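Local coordinates for immunoglobulin-like protein (Pseudomonas aeruginosa, PDB 3N6Y), which is of unknown function but folds as an immunoglobulin-like beta sandwich and, carrying a signal sequence in its natural form, is probably exported from the cytoplasm, at residues A[10-15]-A[52-57]; A[40-45]-A[130-135]; A[66-71]-A[90-95]; A[77-82]-A[109-114]; A[101-106]-A[118-123]. All coordinates share one frame; numbering follows the deposited sequence.

The five contacts trace a two-sheet sandwich. Contact 5, whose centre lies about 1 Å from that of the chain, packs one sheet on the other; contact 1 pairs strands within the first sheet, contacts 2 and 3 within the second. Contact 1 touches contact 5 through the shared sheet, F52 O lying 2.9 Å from Y105 N, with centres about 9 Å apart. Contacts 2 and 3 flank contact 5 at about 10 and 11 Å between centres, joined to it through strand 116-124, and lie about 21 Å from each other. Contact 4 lies at one end, at the surface, about 18 Å from contact 5 centre to centre.

Contact 1: A[10-15]-A[52-57]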
# COMPACT_ATOMS: atom_id res chain seq x y z
N GLY A 10 -3.82 -16.15 -2.68
CA GLY A 10 -5.22 -15.77 -2.69
C GLY A 10 -5.44 -14.35 -3.21
O GLY A 10 -4.50 -13.68 -3.65
N PRO A 11 -6.69 -13.88 -3.13
CA PRO A 11 -7.12 -12.60 -3.69
C PRO A 11 -6.45 -11.41 -3.04
O PRO A 11 -6.17 -11.43 -1.84
CB PRO A 11 -8.62 -12.54 -3.34
CG PRO A 11 -8.97 -13.83 -2.77
CD PRO A 11 -7.73 -14.46 -2.26
N ILE A 12 -6.19 -10.38 -3.83
CA ILE A 12 -5.76 -9.11 -3.27
C ILE A 12 -7.00 -8.28 -2.94
O ILE A 12 -7.86 -8.07 -3.78
CB ILE A 12 -4.84 -8.35 -4.24
CG1 ILE A 12 -3.50 -9.12 -4.43
CG2 ILE A 12 -4.57 -6.98 -3.70
CD1 ILE A 12 -3.03 -9.10 -5.86
N GLU A 13 -7.12 -7.79 -1.72
CA GLU A 13 -8.22 -6.88 -1.42
C GLU A 13 -7.74 -5.49 -1.80
O GLU A 13 -6.58 -5.16 -1.58
CB GLU A 13 -8.54 -6.89 0.07
CG GLU A 13 -8.91 -8.26 0.62
CD GLU A 13 -9.04 -8.26 2.14
OE1 GLU A 13 -10.10 -7.82 2.63
OE2 GLU A 13 -8.06 -8.67 2.83
N TYR A 14 -8.64 -4.66 -2.29
CA TYR A 14 -8.24 -3.28 -2.59
C TYR A 14 -9.42 -2.33 -2.43
O TYR A 14 -10.58 -2.72 -2.69
CB TYR A 14 -7.66 -3.17 -4.00
CG TYR A 14 -8.65 -3.42 -5.05
CD1 TYR A 14 -9.45 -2.37 -5.54
CD2 TYR A 14 -8.88 -4.71 -5.55
CE1 TYR A 14 -10.37 -2.57 -6.50
CE2 TYR A 14 -9.82 -4.93 -6.52
CZ TYR A 14 -10.57 -3.87 -7.00
OH TYR A 14 -11.49 -4.16 -7.96
N GLY A 15 -9.12 -1.09 -2.07
CA GLY A 15 -10.14 -0.08 -1.88
C GLY A 15 -9.96 0.84 -0.70
O GLY A 15 -8.83 1.14 -0.32
N PHE A 52 -6.73 4.38 1.87
CA PHE A 52 -6.93 3.46 0.79
C PHE A 52 -5.68 2.64 0.49
O PHE A 52 -4.58 3.00 0.90
CB PHE A 52 -7.37 4.17 -0.51
CG PHE A 52 -6.33 5.13 -1.06
CD1 PHE A 52 -6.14 6.40 -0.53
CD2 PHE A 52 -5.48 4.73 -2.10
CE1 PHE A 52 -5.18 7.24 -1.02
CE2 PHE A 52 -4.52 5.59 -2.62
CZ PHE A 52 -4.36 6.84 -2.07
N GLY A 53 -5.87 1.53 -0.19
CA GLY A 53 -4.78 0.69 -0.59
C GLY A 53 -5.18 -0.75 -0.75
O GLY A 53 -6.30 -1.05 -1.20
N MSE A 54 -4.25 -1.64 -0.41
CA MSE A 54 -4.31 -3.07 -0.62
C MSE A 54 -4.07 -3.85 0.70
O MSE A 54 -3.27 -3.41 1.55
CB MSE A 54 -3.27 -3.49 -1.69
CG MSE A 54 -3.66 -3.12 -3.12
SE MSE A 54 -2.26 -3.75 -4.32
CE MSE A 54 -0.83 -2.64 -3.70
N ARG A 55 -4.70 -5.03 0.81
CA ARG A 55 -4.44 -5.98 1.87
C ARG A 55 -4.34 -7.33 1.17
O ARG A 55 -5.13 -7.66 0.28
CB ARG A 55 -5.51 -5.98 2.95
CG ARG A 55 -5.20 -6.93 4.09
CD ARG A 55 -6.05 -6.64 5.31
NE ARG A 55 -7.47 -6.82 4.97
CZ ARG A 55 -8.46 -6.17 5.57
NH1 ARG A 55 -8.24 -5.31 6.54
NH2 ARG A 55 -9.70 -6.38 5.16
N TYR A 56 -3.35 -8.11 1.54
CA TYR A 56 -2.99 -9.33 0.82
C TYR A 56 -2.35 -10.34 1.78
O TYR A 56 -1.95 -10.00 2.92
CB TYR A 56 -2.05 -9.03 -0.38
CG TYR A 56 -1.04 -7.94 -0.11
CD1 TYR A 56 -1.35 -6.62 -0.35
CD2 TYR A 56 0.22 -8.24 0.43
CE1 TYR A 56 -0.45 -5.62 -0.09
CE2 TYR A 56 1.12 -7.25 0.68
CZ TYR A 56 0.77 -5.93 0.44
OH TYR A 56 1.63 -4.90 0.71
N GLN A 57 -2.25 -11.58 1.33
CA GLN A 57 -1.60 -12.65 2.08
C GLN A 57 -0.39 -13.14 1.28
O GLN A 57 -0.47 -13.27 0.03
CB GLN A 57 -2.55 -13.81 2.32
CG GLN A 57 -3.83 -13.44 3.03
CD GLN A 57 -4.81 -14.59 3.04
OE1 GLN A 57 -4.59 -15.58 3.71
NE2 GLN A 57 -5.87 -14.49 2.22
O HOH W 1 -3.47 -12.05 -1.13
O HOH W 2 -6.90 -12.29 0.57
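Antiparallel pairing of strand 13-14 with strand 51-59 forms this contact, E13 facing R55 as a hydrogen-bonded pair: E13 N reaches R55 O at 2.8 Å and R55 N returns to E13 O. G15 and G53 form a second such pair, with backbone angles that suit glycine. Over the first pair the side chains add a side-on, two-nitrogen salt bridge. R55 CG, anti to the backbone N (chi1 -177°), starts a chain bent at chi3 that sets NE 2.9 Å from E13 OE2, above the carboxylate plane, and NH2 2.9 Å from E13 OE1 on its syn side; NH1 goes to Q36 O. In this immunoglobulin-like fold M54 (selenomethionine) lies on the other face, packed in the core on L120 and V122. I12 flanks the ladder, CG2 4.0 Å from M54 CG, while Y14 touches M54 through CB and turns its ring away to K132. Two waters bridge P11 O to Q57: one bonds Q57 N, the other accepts from Q57 NE2 at 2.9 Å.

Contact 2: A[40-45]-A[130-135]; sequences QTTEVP and AEKSFD
T42 and V44 join D135 in the parallel edge pairing of this beta sandwich, where strand 43-44 borders strand 127-136. D135 N gives its hydrogen to T42 O at 2.8 Å, and V44 N gives its own to D135 O at 2.9 Å, so the two bonds straddle E43, which is the bridge partner of D135. The acids of that pair come out on one face. E43 CG lies anti to the carbonyl carbon (chi1 -65°) and the chain bends at chi2, bringing its carboxylate over to D135; in the conformer described, E43 OE1 is 2.6 Å from D135 OD2, a doubtful detail that a shared proton might explain. R137 offers each acid a long, weak ion pair. On the inner side, V44 sends its CG2 to F134 CD1 at 3.7 Å, a branched apolar residue against a flat aromatic one in the buried layer, and T41 O, buried without a polar partner, sits at the edge of the same ring. F134 is held in turn by an edge-to-face pairing with F52 of the facing sheet. Farther back along strand 127-136, S133 O and K132 meet T42 CG2, the methyl 4.0 Å from K132 CE; the ammonium end of that lysine makes a cation-pi contact with Y14. An ST turn shapes the approach to strand 43-44: T41 OG1 accepts from E43 N at 2.9 Å, nearly straight at 164°.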
# COMPACT_ATOMS: atom_id res chain seq x y z
N GLN A 40 -14.48 -2.32 -1.71
CA GLN A 40 -13.70 -2.57 -2.92
C GLN A 40 -13.98 -1.52 -3.96
O GLN A 40 -15.12 -1.41 -4.43
CB GLN A 40 -14.03 -3.95 -3.50
CG GLN A 40 -13.17 -4.25 -4.73
CD GLN A 40 -13.30 -5.67 -5.23
OE1 GLN A 40 -12.78 -6.60 -4.63
NE2 GLN A 40 -13.94 -5.83 -6.37
N THR A 41 -12.95 -0.75 -4.33
CA THR A 41 -13.10 0.28 -5.35
C THR A 41 -11.73 0.79 -5.77
O THR A 41 -10.77 0.67 -4.97
CB THR A 41 -13.90 1.49 -4.79
OG1 THR A 41 -14.14 2.39 -5.88
CG2 THR A 41 -13.13 2.19 -3.69
N THR A 42 -11.67 1.38 -6.97
CA THR A 42 -10.51 2.17 -7.39
C THR A 42 -10.76 3.67 -7.32
O THR A 42 -9.84 4.46 -7.59
CB THR A 42 -10.05 1.79 -8.81
OG1 THR A 42 -11.14 1.86 -9.76
CG2 THR A 42 -9.44 0.38 -8.74
N GLU A 43 -11.96 4.04 -6.89
CA GLU A 43 -12.38 5.43 -6.83
C GLU A 43 -12.36 5.90 -5.37
O GLU A 43 -13.09 5.41 -4.53
CB GLU A 43 -13.77 5.61 -7.45
CG GLU A 43 -13.81 5.30 -8.93
CD GLU A 43 -13.10 6.36 -9.77
OE1 GLU A 43 -13.00 7.55 -9.34
OE2 GLU A 43 -12.63 6.01 -10.88
N VAL A 44 -11.47 6.83 -5.09
CA VAL A 44 -11.17 7.27 -3.74
C VAL A 44 -11.53 8.74 -3.55
O VAL A 44 -11.05 9.58 -4.30
CB VAL A 44 -9.69 7.04 -3.49
CG1 VAL A 44 -9.26 7.59 -2.12
CG2 VAL A 44 -9.33 5.54 -3.58
N PRO A 45 -12.33 9.06 -2.51
CA PRO A 45 -12.64 10.49 -2.26
C PRO A 45 -11.45 11.33 -1.85
O PRO A 45 -10.66 10.91 -0.99
CB PRO A 45 -13.64 10.45 -1.08
CG PRO A 45 -14.01 9.08 -0.88
CD PRO A 45 -12.97 8.18 -1.53
N ALA A 130 2.18 -7.19 -6.12
CA ALA A 130 0.81 -6.69 -6.28
C ALA A 130 0.81 -5.21 -6.63
O ALA A 130 1.70 -4.49 -6.19
CB ALA A 130 -0.01 -6.95 -5.03
N GLU A 131 -0.21 -4.78 -7.36
CA GLU A 131 -0.36 -3.35 -7.66
C GLU A 131 -1.79 -2.97 -7.85
O GLU A 131 -2.60 -3.81 -8.31
CB GLU A 131 0.47 -2.96 -8.91
CG GLU A 131 -0.12 -3.31 -10.25
CD GLU A 131 0.71 -2.68 -11.37
OE1 GLU A 131 0.96 -1.45 -11.29
OE2 GLU A 131 1.07 -3.41 -12.31
N LYS A 132 -2.10 -1.71 -7.55
CA LYS A 132 -3.38 -1.14 -7.87
C LYS A 132 -3.26 0.34 -8.10
O LYS A 132 -2.51 1.03 -7.36
CB LYS A 132 -4.40 -1.38 -6.74
CG LYS A 132 -5.82 -1.54 -7.26
CD LYS A 132 -6.04 -2.93 -7.95
CE LYS A 132 -7.36 -3.04 -8.55
NZ LYS A 132 -7.55 -4.23 -9.42
N SER A 133 -4.04 0.79 -9.12
CA SER A 133 -4.14 2.21 -9.49
C SER A 133 -5.45 2.76 -8.96
O SER A 133 -6.51 2.20 -9.28
CB SER A 133 -4.04 2.40 -11.01
OG SER A 133 -2.71 2.12 -11.42
N PHE A 134 -5.37 3.84 -8.17
CA PHE A 134 -6.55 4.55 -7.64
C PHE A 134 -6.71 5.95 -8.21
O PHE A 134 -5.72 6.64 -8.39
CB PHE A 134 -6.47 4.66 -6.14
CG PHE A 134 -6.35 3.35 -5.47
CD1 PHE A 134 -7.46 2.67 -5.03
CD2 PHE A 134 -5.06 2.80 -5.21
CE1 PHE A 134 -7.33 1.46 -4.39
CE2 PHE A 134 -4.94 1.59 -4.59
CZ PHE A 134 -6.06 0.93 -4.18
N ASP A 135 -7.96 6.33 -8.45
CA ASP A 135 -8.35 7.64 -8.98
C ASP A 135 -8.94 8.42 -7.81
O ASP A 135 -10.02 8.06 -7.33
CB ASP A 135 -9.39 7.45 -10.10
CG ASP A 135 -9.96 8.75 -10.60
OD1 ASP A 135 -9.18 9.68 -10.87
OD2 ASP A 135 -11.22 8.85 -10.72

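Contact 3: A[66-71]-A[90-95]; sequences TPLTLL and VVQKLV
L68 and L94 both carry CG opposite the carbonyl carbon (chi1 -59° and -70°), and their side chains meet at about a right angle, L68 CG against L94 CD2 at 3.6 Å. In Q92 the CG stands opposite the backbone N (chi1 175°) and the chain runs on extended, lying beside L68 and pointing the same way; its amide NE2 comes alongside L68 CD1, with D101 also near, while its aliphatic CB lies near L70 CD1. L68, L70 and Q92 belong to one antiparallel ladder of the second sheet in the immunoglobulin-like sandwich, formed by strands 68-74 and 84-92, with L68 and Q92 as one hydrogen-bonded pair and L70 and V90 as the next; L94 follows just beyond the strand. L68 N to Q92 O measures 2.8 Å, and L70 N to V90 O is also 2.8 Å and straighter. Between them T69 and V91 make the non-hydrogen-bonded pair and direct their side chains to the other face. There P67 packs just ahead of the strand, CG against V91 CG1 at 3.6 Å; lacking an N-H, proline fits this place. L68 and L94 reach inward to L58 of the opposing sheet.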
# COMPACT_ATOMS: atom_id res chain seq x y z
N THR A 66 14.56 -10.86 1.79
CA THR A 66 14.54 -9.48 1.32
C THR A 66 13.20 -8.85 1.74
O THR A 66 12.14 -9.42 1.51
CB THR A 66 14.71 -9.43 -0.20
OG1 THR A 66 15.96 -10.04 -0.57
CG2 THR A 66 14.65 -7.99 -0.79
N PRO A 67 13.25 -7.68 2.38
CA PRO A 67 12.05 -6.97 2.78
C PRO A 67 11.23 -6.49 1.59
O PRO A 67 11.65 -6.62 0.40
CB PRO A 67 12.61 -5.80 3.57
CG PRO A 67 13.79 -5.46 2.78
CD PRO A 67 14.42 -6.80 2.49
N LEU A 68 10.02 -6.02 1.90
CA LEU A 68 9.19 -5.45 0.87
C LEU A 68 9.58 -4.00 0.65
O LEU A 68 9.98 -3.29 1.55
CB LEU A 68 7.71 -5.53 1.23
CG LEU A 68 7.14 -6.92 1.47
CD1 LEU A 68 5.61 -6.77 1.79
CD2 LEU A 68 7.44 -7.83 0.24
N THR A 69 9.45 -3.56 -0.59
CA THR A 69 9.49 -2.13 -0.94
C THR A 69 8.06 -1.75 -1.37
O THR A 69 7.51 -2.29 -2.36
CB THR A 69 10.47 -1.83 -2.07
OG1 THR A 69 11.81 -2.22 -1.72
CG2 THR A 69 10.51 -0.31 -2.35
N LEU A 70 7.45 -0.84 -0.61
CA LEU A 70 6.14 -0.29 -0.96
C LEU A 70 6.38 1.01 -1.71
O LEU A 70 6.84 2.00 -1.10
CB LEU A 70 5.25 -0.02 0.26
CG LEU A 70 4.60 -1.15 1.06
CD1 LEU A 70 5.59 -2.27 1.42
CD2 LEU A 70 4.03 -0.58 2.36
N LEU A 71 6.08 1.00 -2.99
CA LEU A 71 6.35 2.13 -3.88
C LEU A 71 5.04 2.80 -4.16
O LEU A 71 4.19 2.26 -4.85
CB LEU A 71 6.97 1.67 -5.19
CG LEU A 71 7.24 2.82 -6.16
CD1 LEU A 71 8.30 3.83 -5.54
CD2 LEU A 71 7.68 2.28 -7.52
N VAL A 90 8.69 2.91 1.05
CA VAL A 90 8.65 2.45 2.43
C VAL A 90 9.21 1.04 2.42
O VAL A 90 8.76 0.24 1.60
CB VAL A 90 7.23 2.49 3.03
CG1 VAL A 90 7.21 1.82 4.39
CG2 VAL A 90 6.73 3.92 3.13
N VAL A 91 10.23 0.79 3.26
CA VAL A 91 10.77 -0.59 3.34
C VAL A 91 10.08 -1.28 4.52
O VAL A 91 9.97 -0.69 5.59
CB VAL A 91 12.29 -0.66 3.39
CG1 VAL A 91 12.71 -2.13 3.59
CG2 VAL A 91 12.85 -0.10 2.08
N GLN A 92 9.54 -2.47 4.30
CA GLN A 92 8.82 -3.22 5.33
C GLN A 92 9.44 -4.61 5.50
O GLN A 92 9.35 -5.44 4.59
CB GLN A 92 7.34 -3.37 4.95
CG GLN A 92 6.48 -4.24 5.91
CD GLN A 92 5.05 -4.51 5.39
OE1 GLN A 92 4.39 -3.60 4.89
NE2 GLN A 92 4.57 -5.76 5.50
N LYS A 93 10.03 -4.87 6.67
CA LYS A 93 10.53 -6.24 6.95
C LYS A 93 9.35 -7.22 6.99
O LYS A 93 8.33 -6.95 7.59
CB LYS A 93 11.29 -6.28 8.29
CG LYS A 93 11.77 -7.68 8.72
CD LYS A 93 13.01 -7.57 9.64
CE LYS A 93 13.35 -8.87 10.37
NZ LYS A 93 13.47 -10.09 9.51
N LEU A 94 9.52 -8.36 6.32
CA LEU A 94 8.54 -9.41 6.36
C LEU A 94 8.46 -10.05 7.75
O LEU A 94 9.45 -10.33 8.38
CB LEU A 94 8.90 -10.47 5.32
CG LEU A 94 8.71 -10.02 3.86
CD1 LEU A 94 9.43 -11.03 2.96
CD2 LEU A 94 7.24 -9.86 3.49
N VAL A 95 7.24 -10.26 8.22
CA VAL A 95 7.00 -10.91 9.52
C VAL A 95 6.31 -12.23 9.25
O VAL A 95 5.15 -12.24 8.90
CB VAL A 95 6.11 -10.01 10.40
CG1 VAL A 95 5.70 -10.70 11.64
CG2 VAL A 95 6.84 -8.67 10.69

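Contact 4: A[77-82]-A[109-114]; sequences VVTPDG and EPHEVV
H111 reaches across to the end of strand 76-78, beginning at CB, which lies 3.2 Å from V78 O. Its CG, 3.6 Å from the same V78 O, stands between the backbone N and the carbonyl carbon (chi1 60°), which turns the imidazole toward the turn at 79-82. Farther out, CD2 meets V77 CG1 at 3.8 Å, that methyl lying at the ring edge, and ND1 lies 3.6 Å from P80 CD. At the tip, NE2 touches T79 CG2 while CE1 meets P80 CD at 3.5 Å. P80 CD and T79 CA cover the same ring face in CH-pi contacts; the CD hydrogens, polarised by the adjoining N, suit an aromatic face. A water bridges the backbones, accepting from V78 N and donating to H111 O at 2.8 Å. Alongside, V77 CG2 packs on V114 CG2. In the type I turn T79 OG1 is hydrogen-bonded to D81 OD1 at 2.7 Å, and also to H85 and Q83. H111 belongs to the 3-10 segment 110-112, between strands 101-106 and 116-124, placed against the outermost strand, 76-78, of the six-stranded sheet.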
# COMPACT_ATOMS: atom_id res chain seq x y z
N VAL A 77 2.63 15.28 -4.24
CA VAL A 77 2.30 15.83 -2.92
C VAL A 77 3.36 16.84 -2.55
O VAL A 77 4.55 16.52 -2.46
CB VAL A 77 2.27 14.68 -1.87
CG1 VAL A 77 2.11 15.26 -0.43
CG2 VAL A 77 1.14 13.71 -2.22
N VAL A 78 2.95 18.09 -2.35
CA VAL A 78 3.90 19.13 -1.97
C VAL A 78 3.76 19.40 -0.48
O VAL A 78 2.70 19.86 -0.00
CB VAL A 78 3.68 20.43 -2.76
CG1 VAL A 78 4.73 21.51 -2.33
CG2 VAL A 78 3.67 20.15 -4.32
N THR A 79 4.80 19.06 0.27
CA THR A 79 4.77 19.24 1.71
C THR A 79 4.97 20.73 2.04
O THR A 79 5.37 21.51 1.17
CB THR A 79 5.79 18.36 2.42
OG1 THR A 79 7.03 18.31 1.68
CG2 THR A 79 5.26 16.96 2.62
N PRO A 80 4.63 21.15 3.29
CA PRO A 80 4.72 22.58 3.62
C PRO A 80 6.14 23.16 3.46
O PRO A 80 6.27 24.38 3.31
CB PRO A 80 4.28 22.62 5.09
CG PRO A 80 3.31 21.46 5.20
CD PRO A 80 3.94 20.39 4.35
N ASP A 81 7.16 22.31 3.53
CA ASP A 81 8.56 22.76 3.34
C ASP A 81 8.86 23.05 1.86
O ASP A 81 9.98 23.49 1.53
CB ASP A 81 9.54 21.74 3.92
CG ASP A 81 9.50 20.43 3.19
OD1 ASP A 81 8.72 20.32 2.21
OD2 ASP A 81 10.22 19.50 3.62
N GLY A 82 7.88 22.84 0.99
CA GLY A 82 8.00 23.15 -0.43
C GLY A 82 8.48 21.99 -1.31
O GLY A 82 8.54 22.14 -2.54
N GLU A 109 -3.15 15.07 6.32
CA GLU A 109 -2.93 16.50 6.29
C GLU A 109 -3.40 17.06 4.96
O GLU A 109 -3.38 16.35 3.96
CB GLU A 109 -1.46 16.79 6.47
CG GLU A 109 -0.89 16.32 7.81
CD GLU A 109 0.55 16.72 7.97
OE1 GLU A 109 0.80 17.94 7.97
OE2 GLU A 109 1.41 15.81 8.05
N PRO A 110 -3.81 18.34 4.92
CA PRO A 110 -4.42 18.81 3.68
C PRO A 110 -3.59 18.67 2.39
O PRO A 110 -4.16 18.35 1.35
CB PRO A 110 -4.70 20.29 3.97
CG PRO A 110 -4.92 20.33 5.43
CD PRO A 110 -3.98 19.30 6.03
N HIS A 111 -2.28 18.86 2.49
CA HIS A 111 -1.41 18.80 1.31
C HIS A 111 -1.32 17.38 0.72
O HIS A 111 -0.81 17.20 -0.40
CB HIS A 111 0.00 19.32 1.64
CG HIS A 111 0.69 18.54 2.71
ND1 HIS A 111 0.66 18.91 4.04
CD2 HIS A 111 1.45 17.42 2.64
CE1 HIS A 111 1.37 18.04 4.74
NE2 HIS A 111 1.89 17.14 3.91
N GLU A 112 -1.72 16.38 1.49
CA GLU A 112 -1.69 15.01 1.01
C GLU A 112 -2.89 14.66 0.11
O GLU A 112 -2.85 13.68 -0.68
CB GLU A 112 -1.60 14.03 2.19
CG GLU A 112 -0.34 14.16 2.97
CD GLU A 112 -0.30 13.28 4.17
OE1 GLU A 112 -1.35 13.03 4.77
OE2 GLU A 112 0.82 12.87 4.53
N VAL A 113 -3.96 15.49 0.18
CA VAL A 113 -5.16 15.28 -0.63
C VAL A 113 -4.91 15.84 -2.01
O VAL A 113 -5.19 17.01 -2.26
CB VAL A 113 -6.41 15.98 0.02
CG1 VAL A 113 -7.69 15.72 -0.85
CG2 VAL A 113 -6.59 15.56 1.51
N VAL A 114 -4.38 14.99 -2.89
CA VAL A 114 -4.04 15.41 -4.24
C VAL A 114 -4.80 14.57 -5.25
O VAL A 114 -4.67 13.33 -5.31
CB VAL A 114 -2.53 15.27 -4.50
CG1 VAL A 114 -2.18 15.72 -5.93
CG2 VAL A 114 -1.75 16.06 -3.46
O HOH W 3 0.18 19.12 -2.18

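Contact 5: A[101-106]-A[118-123]; sequences DVMAYE and WRLMVF
M103 (selenomethionine) and L120 meet in the middle of the core, M103 being the residue with most surface buried here. Its chain is fully extended, CG opposite the backbone N at chi1 180°, which carries the long, flexible side chain straight across to the facing strand. SE lies 3.5 Å from V122 CG2 and as close to the backbone M121 O, and the terminal CE reaches L120 CB at 3.7 Å; the unbranched selenoether chain (methionine in the natural protein) can slip between branched neighbours in this way. Toward the other end Y105 meets W118. The indole's CZ3 stands 3.4 Å above the centre of the phenol ring, but the planes are inclined by 49°, an oblique aromatic pair. W118 NE1 is tied to V114 O, which would limit rotation of the indole. The strand axes pass 8.2 Å apart and run nearly antiparallel, 154° between their directions: strand 101-106 of one sheet faces strand 116-124 of the other through side chains, with no backbone pairing, the layer packing of an immunoglobulin-like beta sandwich.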
# COMPACT_ATOMS: atom_id res chain seq x y z
N ASP A 101 -0.68 -8.71 5.09
CA ASP A 101 0.22 -7.59 4.86
C ASP A 101 -0.60 -6.50 4.17
O ASP A 101 -1.55 -6.79 3.50
CB ASP A 101 1.37 -8.04 3.95
CG ASP A 101 2.35 -8.96 4.66
OD1 ASP A 101 2.07 -10.17 4.75
OD2 ASP A 101 3.39 -8.44 5.14
N VAL A 102 -0.30 -5.25 4.47
CA VAL A 102 -1.06 -4.09 4.02
C VAL A 102 -0.13 -3.08 3.41
O VAL A 102 1.00 -2.87 3.86
CB VAL A 102 -1.78 -3.44 5.20
CG1 VAL A 102 -2.45 -2.10 4.81
CG2 VAL A 102 -2.81 -4.40 5.81
N MSE A 103 -0.60 -2.46 2.36
CA MSE A 103 0.02 -1.27 1.78
C MSE A 103 -1.09 -0.23 1.63
O MSE A 103 -1.95 -0.33 0.76
CB MSE A 103 0.67 -1.53 0.42
CG MSE A 103 1.29 -0.27 -0.12
SE MSE A 103 2.14 -0.66 -1.84
CE MSE A 103 2.68 1.20 -2.18
N ALA A 104 -1.04 0.77 2.50
CA ALA A 104 -2.08 1.80 2.54
C ALA A 104 -1.51 3.21 2.64
O ALA A 104 -0.35 3.42 3.13
CB ALA A 104 -3.07 1.54 3.66
N TYR A 105 -2.35 4.15 2.25
CA TYR A 105 -2.07 5.57 2.32
C TYR A 105 -3.28 6.26 2.89
O TYR A 105 -4.40 5.95 2.45
CB TYR A 105 -1.73 6.14 0.94
CG TYR A 105 -1.12 7.52 1.00
CD1 TYR A 105 -1.93 8.65 0.96
CD2 TYR A 105 0.26 7.70 1.12
CE1 TYR A 105 -1.37 9.94 1.02
CE2 TYR A 105 0.85 9.00 1.18
CZ TYR A 105 0.00 10.10 1.11
OH TYR A 105 0.52 11.35 1.16
N GLU A 106 -3.05 7.18 3.84
CA GLU A 106 -4.13 7.97 4.43
C GLU A 106 -3.88 9.48 4.26
O GLU A 106 -2.77 9.98 4.48
CB GLU A 106 -4.37 7.60 5.91
CG GLU A 106 -5.70 8.11 6.45
CD GLU A 106 -6.11 7.54 7.81
OE1 GLU A 106 -5.81 6.36 8.10
OE2 GLU A 106 -6.80 8.26 8.58
N TRP A 118 -3.00 7.57 -8.24
CA TRP A 118 -2.05 7.07 -7.28
C TRP A 118 -1.92 5.58 -7.60
O TRP A 118 -2.93 4.83 -7.67
CB TRP A 118 -2.60 7.22 -5.87
CG TRP A 118 -2.72 8.62 -5.39
CD1 TRP A 118 -3.54 9.61 -5.88
CD2 TRP A 118 -2.07 9.16 -4.27
NE1 TRP A 118 -3.39 10.74 -5.10
CE2 TRP A 118 -2.49 10.49 -4.11
CE3 TRP A 118 -1.15 8.64 -3.38
CZ2 TRP A 118 -2.01 11.30 -3.10
CZ3 TRP A 118 -0.64 9.45 -2.36
CH2 TRP A 118 -1.09 10.76 -2.23
N ARG A 119 -0.70 5.18 -7.86
CA ARG A 119 -0.38 3.81 -8.20
C ARG A 119 0.45 3.25 -7.04
O ARG A 119 1.54 3.74 -6.77
CB ARG A 119 0.35 3.76 -9.56
CG ARG A 119 0.89 2.37 -9.96
CD ARG A 119 1.58 2.38 -11.33
NE ARG A 119 1.74 1.07 -11.94
CZ ARG A 119 2.37 0.84 -13.11
NH1 ARG A 119 2.92 1.84 -13.80
NH2 ARG A 119 2.41 -0.40 -13.61
N LEU A 120 -0.08 2.23 -6.36
CA LEU A 120 0.55 1.59 -5.20
C LEU A 120 1.05 0.23 -5.63
O LEU A 120 0.30 -0.57 -6.21
CB LEU A 120 -0.50 1.42 -4.09
CG LEU A 120 -0.67 2.64 -3.15
CD1 LEU A 120 -0.96 3.94 -3.91
CD2 LEU A 120 -1.78 2.38 -2.17
N MSE A 121 2.33 0.01 -5.44
CA MSE A 121 3.03 -1.17 -5.94
C MSE A 121 3.83 -1.77 -4.82
O MSE A 121 4.64 -1.08 -4.20
CB MSE A 121 3.93 -0.78 -7.13
CG MSE A 121 3.19 -0.07 -8.24
SE MSE A 121 4.45 0.53 -9.62
CE MSE A 121 4.40 -1.11 -10.72
N VAL A 122 3.60 -3.06 -4.56
CA VAL A 122 4.40 -3.83 -3.63
C VAL A 122 5.41 -4.70 -4.36
O VAL A 122 5.06 -5.56 -5.14
CB VAL A 122 3.54 -4.82 -2.77
CG1 VAL A 122 4.45 -5.47 -1.68
CG2 VAL A 122 2.39 -4.15 -2.16
N PHE A 123 6.69 -4.45 -4.04
CA PHE A 123 7.80 -5.21 -4.62
C PHE A 123 8.55 -5.99 -3.55
O PHE A 123 8.67 -5.55 -2.37
CB PHE A 123 8.84 -4.26 -5.23
CG PHE A 123 8.38 -3.57 -6.47
CD1 PHE A 123 7.69 -2.34 -6.45
CD2 PHE A 123 8.65 -4.13 -7.68
CE1 PHE A 123 7.28 -1.73 -7.64
CE2 PHE A 123 8.21 -3.51 -8.88
CZ PHE A 123 7.55 -2.32 -8.83